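Local coordinates for putative short-chain dehydrogenase/reductase (Corynebacterium glutamicum, PDB 3E9N), which probably works as an NAD(P)-dependent oxidoreductase of the short-chain dehydrogenase/reductase family, perhaps reducing acetoacetyl-CoA, although its true substrate is unknown, at residues Gly94-Ala97 with Glu98-His102; Asp158-Arg161 with Lys162-Asn166; Ala209-Phe212 with Val213-Ala216. All blocks are in the same frame, centred on the assembly; numbering follows the deposited sequence.

In the fold
The three contacts come one after another along the chain, each a single helical turn or two in a Rossmann-type fold built round a parallel seven-stranded sheet. Contact 1 opens helix 95-124, contact 2 lies at the end of helix 144-164, and contact 3 at the end of helix 203-214. The centres of contacts 1 and 2 lie about 29 Å apart and those of contacts 1 and 3 about 33 Å, on opposite sides of the chain's centre; contacts 2 and 3 are closer, about 18 Å between centres. None touches another. Contacts 1 and 2 both meet the second subunit, contacts 2 and 3 the third, so these helix ends help to join the four-chain assembly.

Contact 1: Gly94-Ala97 with Glu98-His102; sequences GSVA and EWHAH
V96 and H100, one helical turn apart, illustrate how an i/i+4 pair packs along a helix: the two side chains lie side by side and point the same way. CG1 of V96 stands 3.6 Å from both CD2 and NE2 of the H100 imidazole. Placing CG1 anti to the backbone N (chi1 176°) turns this methyl toward the ring.

The tight part of the contact is the backbone and the root of W99. The N-H of W99 reaches O of S95 at 2.8 Å in an almost straight bond (172° at the hydrogen). That same oxygen lies 3.3 Å from W99 CD1, approaching the indole obliquely, while V96 CA sits at the ring's edge. W99 is buried, its side chain leaning on T144, I145 and A148 of helix 144-164 and on A111 of the second subunit.

The other flank is looser. A97 and A101 are exposed and meet mainly through the backbone, A101 N donating to A97 O at 2.9 Å. E98 runs out extended beyond CG, and its OE1 comes no nearer than 4.1 Å to G94 O; its own N bonds that oxygen at 3.1 Å. These successive i+4 to i bonds are those of the first turn of an alpha-helix, here helix 95-124, which in classical SDR enzymes pairs with its counterpart from another subunit in the oligomer.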
# COMPACT_ATOMS: atom_id res chain seq x y z
N GLY A 94 28.35 -10.46 11.14
CA GLY A 94 27.12 -11.26 11.10
C GLY A 94 25.82 -10.48 10.85
O GLY A 94 25.82 -9.24 10.88
N SER A 95 24.73 -11.19 10.58
CA SER A 95 23.41 -10.61 10.37
C SER A 95 22.89 -9.84 11.56
O SER A 95 22.25 -8.83 11.37
CB SER A 95 22.38 -11.69 10.08
OG SER A 95 22.23 -11.83 8.70
N VAL A 96 23.12 -10.32 12.76
CA VAL A 96 22.52 -9.64 13.89
C VAL A 96 23.09 -8.24 13.99
O VAL A 96 22.36 -7.26 14.16
CB VAL A 96 22.71 -10.39 15.25
CG1 VAL A 96 22.13 -9.55 16.38
CG2 VAL A 96 22.03 -11.73 15.24
N ALA A 97 24.41 -8.16 13.88
CA ALA A 97 25.07 -6.88 13.95
C ALA A 97 24.59 -5.97 12.80
O ALA A 97 24.36 -4.79 13.00
CB ALA A 97 26.64 -7.05 13.97
N GLU A 98 24.42 -6.54 11.63
CA GLU A 98 23.81 -5.85 10.50
C GLU A 98 22.37 -5.31 10.78
O GLU A 98 22.11 -4.14 10.56
CB GLU A 98 23.80 -6.80 9.33
CG GLU A 98 24.15 -6.17 7.98
CD GLU A 98 24.35 -7.27 6.92
OE1 GLU A 98 25.35 -8.04 7.04
OE2 GLU A 98 23.49 -7.39 6.01
N TRP A 99 21.44 -6.14 11.29
CA TRP A 99 20.15 -5.64 11.79
C TRP A 99 20.25 -4.44 12.71
O TRP A 99 19.49 -3.47 12.56
CB TRP A 99 19.40 -6.74 12.55
CG TRP A 99 18.65 -7.62 11.65
CD1 TRP A 99 18.99 -8.89 11.27
CD2 TRP A 99 17.42 -7.31 10.99
NE1 TRP A 99 18.03 -9.40 10.43
CE2 TRP A 99 17.05 -8.46 10.25
CE3 TRP A 99 16.58 -6.20 10.99
CZ2 TRP A 99 15.89 -8.50 9.48
CZ3 TRP A 99 15.43 -6.25 10.21
CH2 TRP A 99 15.10 -7.40 9.47
N HIS A 100 21.11 -4.53 13.71
CA HIS A 100 21.24 -3.45 14.69
C HIS A 100 21.77 -2.19 14.02
O HIS A 100 21.27 -1.09 14.21
CB HIS A 100 22.15 -3.84 15.85
CG HIS A 100 21.55 -4.82 16.80
ND1 HIS A 100 20.40 -4.55 17.52
CD2 HIS A 100 21.93 -6.08 17.15
CE1 HIS A 100 20.10 -5.60 18.28
NE2 HIS A 100 21.01 -6.53 18.07
N ALA A 101 22.78 -2.34 13.18
CA ALA A 101 23.36 -1.19 12.50
C ALA A 101 22.30 -0.45 11.65
O ALA A 101 22.11 0.77 11.74
CB ALA A 101 24.54 -1.63 11.64
N HIS A 102 21.62 -1.18 10.78
CA HIS A 102 20.58 -0.59 9.96
C HIS A 102 19.41 0.03 10.71
O HIS A 102 19.04 1.17 10.42
CB HIS A 102 20.04 -1.61 9.00
CG HIS A 102 20.70 -1.59 7.68
ND1 HIS A 102 20.32 -0.72 6.68
CD2 HIS A 102 21.72 -2.33 7.19
CE1 HIS A 102 21.08 -0.93 5.61
NE2 HIS A 102 21.94 -1.91 5.90

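Contact 2: Asp158-Arg161 with Lys162-Asn166; sequences DAFR and KEEAN
E164 lays its CG over one face of the F160 ring, a CH-pi contact 4.3 Å from the ring centroid and only 19° off the normal, displaced toward the rim where CE1 and CZ lie. Both first torsions help: F160 carries CG anti to its own N, and in E164 CG stands anti to the carbonyl carbon, beside the backbone N (chi1 -63°). The bend at E164 chi2 merely directs the carboxylate, which leads away from the phenyl, its plane 40° from the ring's.

In the backbone next to this pair, E164 N is shared between two carbonyls in bent bonds: F160 O at 2.9 Å, and R161 O at 3.2 Å, from which the donor stands well above the carbonyl plane. The latter, an i+3 bond, together with a weak bond from A165 N to R161 O, marks a helical ladder becoming irregular. One residue earlier, E163 N donates to A159 O at 2.9 Å.

In the salt bridge on another flank (2.7 Å), R161 NH1 meets D158 OD1 on its anti side, somewhat out of the carboxylate plane, while OD1 lies in the guanidinium plane.

The next shell fixes these groups. E164 OE2 pairs with R122 and OE1 is held by N167; R154 takes D158 OD2, and R161 NE reaches V171 O. F160 is buried against S114 and L118 of helix 95-124 and V128 and Y130 of strand 127-131, with T144 of the second subunit beside it. This is the C-terminal end of helix 144-164, packed between sheet and subunit interface in the Rossmann fold of the SDR family.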
# COMPACT_ATOMS: atom_id res chain seq x y z
N ASP A 158 4.61 8.23 9.09
CA ASP A 158 3.15 8.38 9.09
C ASP A 158 2.54 8.54 10.47
O ASP A 158 1.57 9.28 10.61
CB ASP A 158 2.45 7.22 8.32
CG ASP A 158 2.79 7.22 6.80
OD1 ASP A 158 3.15 8.30 6.27
OD2 ASP A 158 2.74 6.16 6.12
N ALA A 159 3.04 7.82 11.47
CA ALA A 159 2.39 7.90 12.82
C ALA A 159 2.84 9.18 13.55
O ALA A 159 2.08 9.78 14.32
CB ALA A 159 2.72 6.72 13.65
N PHE A 160 4.07 9.56 13.27
CA PHE A 160 4.64 10.80 13.76
C PHE A 160 3.85 11.99 13.21
O PHE A 160 3.43 12.90 13.97
CB PHE A 160 6.12 10.88 13.33
CG PHE A 160 6.85 12.04 13.93
CD1 PHE A 160 7.09 12.09 15.29
CD2 PHE A 160 7.30 13.08 13.13
CE1 PHE A 160 7.77 13.18 15.84
CE2 PHE A 160 7.99 14.17 13.68
CZ PHE A 160 8.24 14.23 15.02
N ARG A 161 3.68 12.00 11.88
CA ARG A 161 2.83 13.00 11.22
C ARG A 161 1.50 13.16 11.90
O ARG A 161 1.11 14.28 12.19
CB ARG A 161 2.64 12.69 9.71
CG ARG A 161 1.70 13.68 8.99
CD ARG A 161 1.49 13.32 7.55
NE ARG A 161 2.76 13.21 6.84
CZ ARG A 161 3.28 12.05 6.46
NH1 ARG A 161 2.61 10.91 6.71
NH2 ARG A 161 4.44 12.02 5.79
N LYS A 162 0.82 12.05 12.20
CA LYS A 162 -0.51 12.12 12.85
C LYS A 162 -0.40 12.61 14.27
O LYS A 162 -1.25 13.36 14.73
CB LYS A 162 -1.23 10.76 12.88
CG LYS A 162 -1.48 10.06 11.53
CD LYS A 162 -1.79 8.53 11.75
CE LYS A 162 -0.53 7.75 12.30
NZ LYS A 162 -0.50 6.22 12.17
N GLU A 163 0.63 12.17 14.99
CA GLU A 163 0.88 12.69 16.31
C GLU A 163 1.10 14.21 16.33
O GLU A 163 0.72 14.88 17.29
CB GLU A 163 2.08 12.00 16.95
CG GLU A 163 1.75 10.76 17.74
CD GLU A 163 2.97 10.17 18.43
OE1 GLU A 163 4.11 10.63 18.16
OE2 GLU A 163 2.81 9.23 19.25
N GLU A 164 1.75 14.78 15.30
CA GLU A 164 2.20 16.17 15.43
C GLU A 164 1.52 17.20 14.55
O GLU A 164 1.87 18.38 14.65
CB GLU A 164 3.71 16.25 15.24
CG GLU A 164 4.48 15.47 16.31
CD GLU A 164 4.27 16.06 17.69
OE1 GLU A 164 4.06 17.30 17.80
OE2 GLU A 164 4.31 15.30 18.68
N ALA A 165 0.58 16.79 13.68
CA ALA A 165 -0.07 17.76 12.75
C ALA A 165 -0.66 18.97 13.47
O ALA A 165 -0.44 20.11 13.05
CB ALA A 165 -1.13 17.08 11.88
N ASN A 166 -1.41 18.72 14.55
CA ASN A 166 -1.98 19.80 15.38
C ASN A 166 -0.97 20.78 15.99
O ASN A 166 -1.31 21.91 16.37
CB ASN A 166 -2.87 19.23 16.49
CG ASN A 166 -4.20 18.78 15.95
OD1 ASN A 166 -4.45 17.57 15.83
ND2 ASN A 166 -5.04 19.74 15.53

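Contact 3: Ala209-Phe212 with Val213-Ala216; sequences AIRF and VIDA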
# COMPACT_ATOMS: atom_id res chain seq x y z
N ALA A 209 13.84 18.00 -4.12
CA ALA A 209 12.62 17.45 -3.54
C ALA A 209 12.41 18.05 -2.18
O ALA A 209 11.27 18.39 -1.83
CB ALA A 209 12.66 15.91 -3.46
N ILE A 210 13.50 18.20 -1.42
CA ILE A 210 13.41 18.79 -0.09
C ILE A 210 12.98 20.23 -0.17
O ILE A 210 12.08 20.65 0.55
CB ILE A 210 14.67 18.53 0.78
CG1 ILE A 210 14.57 17.13 1.34
CG2 ILE A 210 14.74 19.54 1.93
CD1 ILE A 210 15.81 16.45 1.45
N ARG A 211 13.54 20.96 -1.11
CA ARG A 211 13.18 22.35 -1.31
C ARG A 211 11.70 22.47 -1.70
O ARG A 211 10.98 23.32 -1.20
CB ARG A 211 14.10 22.95 -2.41
CG ARG A 211 13.72 24.41 -2.88
CD ARG A 211 13.60 25.42 -1.67
NE ARG A 211 14.87 25.54 -0.98
CZ ARG A 211 15.09 26.37 0.05
NH1 ARG A 211 16.26 26.42 0.63
NH2 ARG A 211 14.12 27.15 0.50
N PHE A 212 11.23 21.62 -2.60
CA PHE A 212 9.82 21.64 -2.93
C PHE A 212 8.95 21.39 -1.69
O PHE A 212 7.85 21.96 -1.57
CB PHE A 212 9.53 20.58 -3.99
CG PHE A 212 8.06 20.37 -4.25
CD1 PHE A 212 7.31 21.37 -4.88
CD2 PHE A 212 7.45 19.19 -3.91
CE1 PHE A 212 5.98 21.19 -5.12
CE2 PHE A 212 6.10 18.98 -4.18
CZ PHE A 212 5.37 19.97 -4.77
N VAL A 213 9.41 20.55 -0.77
CA VAL A 213 8.53 20.16 0.33
C VAL A 213 8.35 21.30 1.33
O VAL A 213 7.23 21.61 1.80
CB VAL A 213 9.04 18.88 1.04
CG1 VAL A 213 8.53 18.81 2.50
CG2 VAL A 213 8.66 17.59 0.23
N ILE A 214 9.46 21.95 1.66
CA ILE A 214 9.44 22.96 2.73
C ILE A 214 8.87 24.27 2.21
O ILE A 214 8.32 25.05 2.98
CB ILE A 214 10.84 23.19 3.35
CG1 ILE A 214 11.80 23.93 2.41
CG2 ILE A 214 11.46 21.88 3.77
CD1 ILE A 214 13.28 23.92 2.96
N ASP A 215 8.98 24.50 0.90
CA ASP A 215 8.43 25.69 0.27
C ASP A 215 6.94 25.61 0.07
O ASP A 215 6.34 26.61 -0.27
CB ASP A 215 9.07 25.94 -1.10
CG ASP A 215 10.42 26.72 -1.02
OD1 ASP A 215 10.90 27.16 0.08
OD2 ASP A 215 10.98 26.92 -2.13
N ALA A 216 6.30 24.47 0.28
CA ALA A 216 4.84 24.39 0.05
C ALA A 216 4.04 25.30 0.93
O ALA A 216 4.38 25.51 2.08
CB ALA A 216 4.31 22.98 0.22
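R211 and D215 form an i/i+4 salt bridge at the C-terminal end of helix 203-214, a helix packed against the parallel sheet of the SDR Rossmann fold. The arginine can be followed outward from CB. CG leaves anti to the backbone N (chi1 173°), and turns at chi2 and chi3 then bend the chain forward toward the C-terminal end of the helix, where D215 lies. CG passes 3.8 Å from D215 OD2, and CD comes closer to that oxygen, at 3.1 Å. At the tip, NH2 donates to D215 OD1 at 3.2 Å, meeting the syn side of the carboxylate, 32° out of its plane. NE turns instead to D24, the arginine's strongest polar partner, D28 is a second acid for NH2, and NH1 is hydrogen-bonded outside the two segments. Three carboxylates thus surround one guanidinium, which probably stabilises its positive charge.

The aspartate is also held by its backbone, D215 N bonding to R211 O at 3.1 Å. On the inner flank, I210 and I214 bring their CG2 methyls to 4.4 Å. I129 of strand 127-131 touches both, V213 rests on I222 and V225 of strand 220-229, and the F212 ring stacks on F212 of the third subunit. I214 completes the arginine's surroundings: its CD1 methyl lies over the centre of one guanidinium face, 4.1 Å from NH2, whereas D215 OD1 occupies the edge.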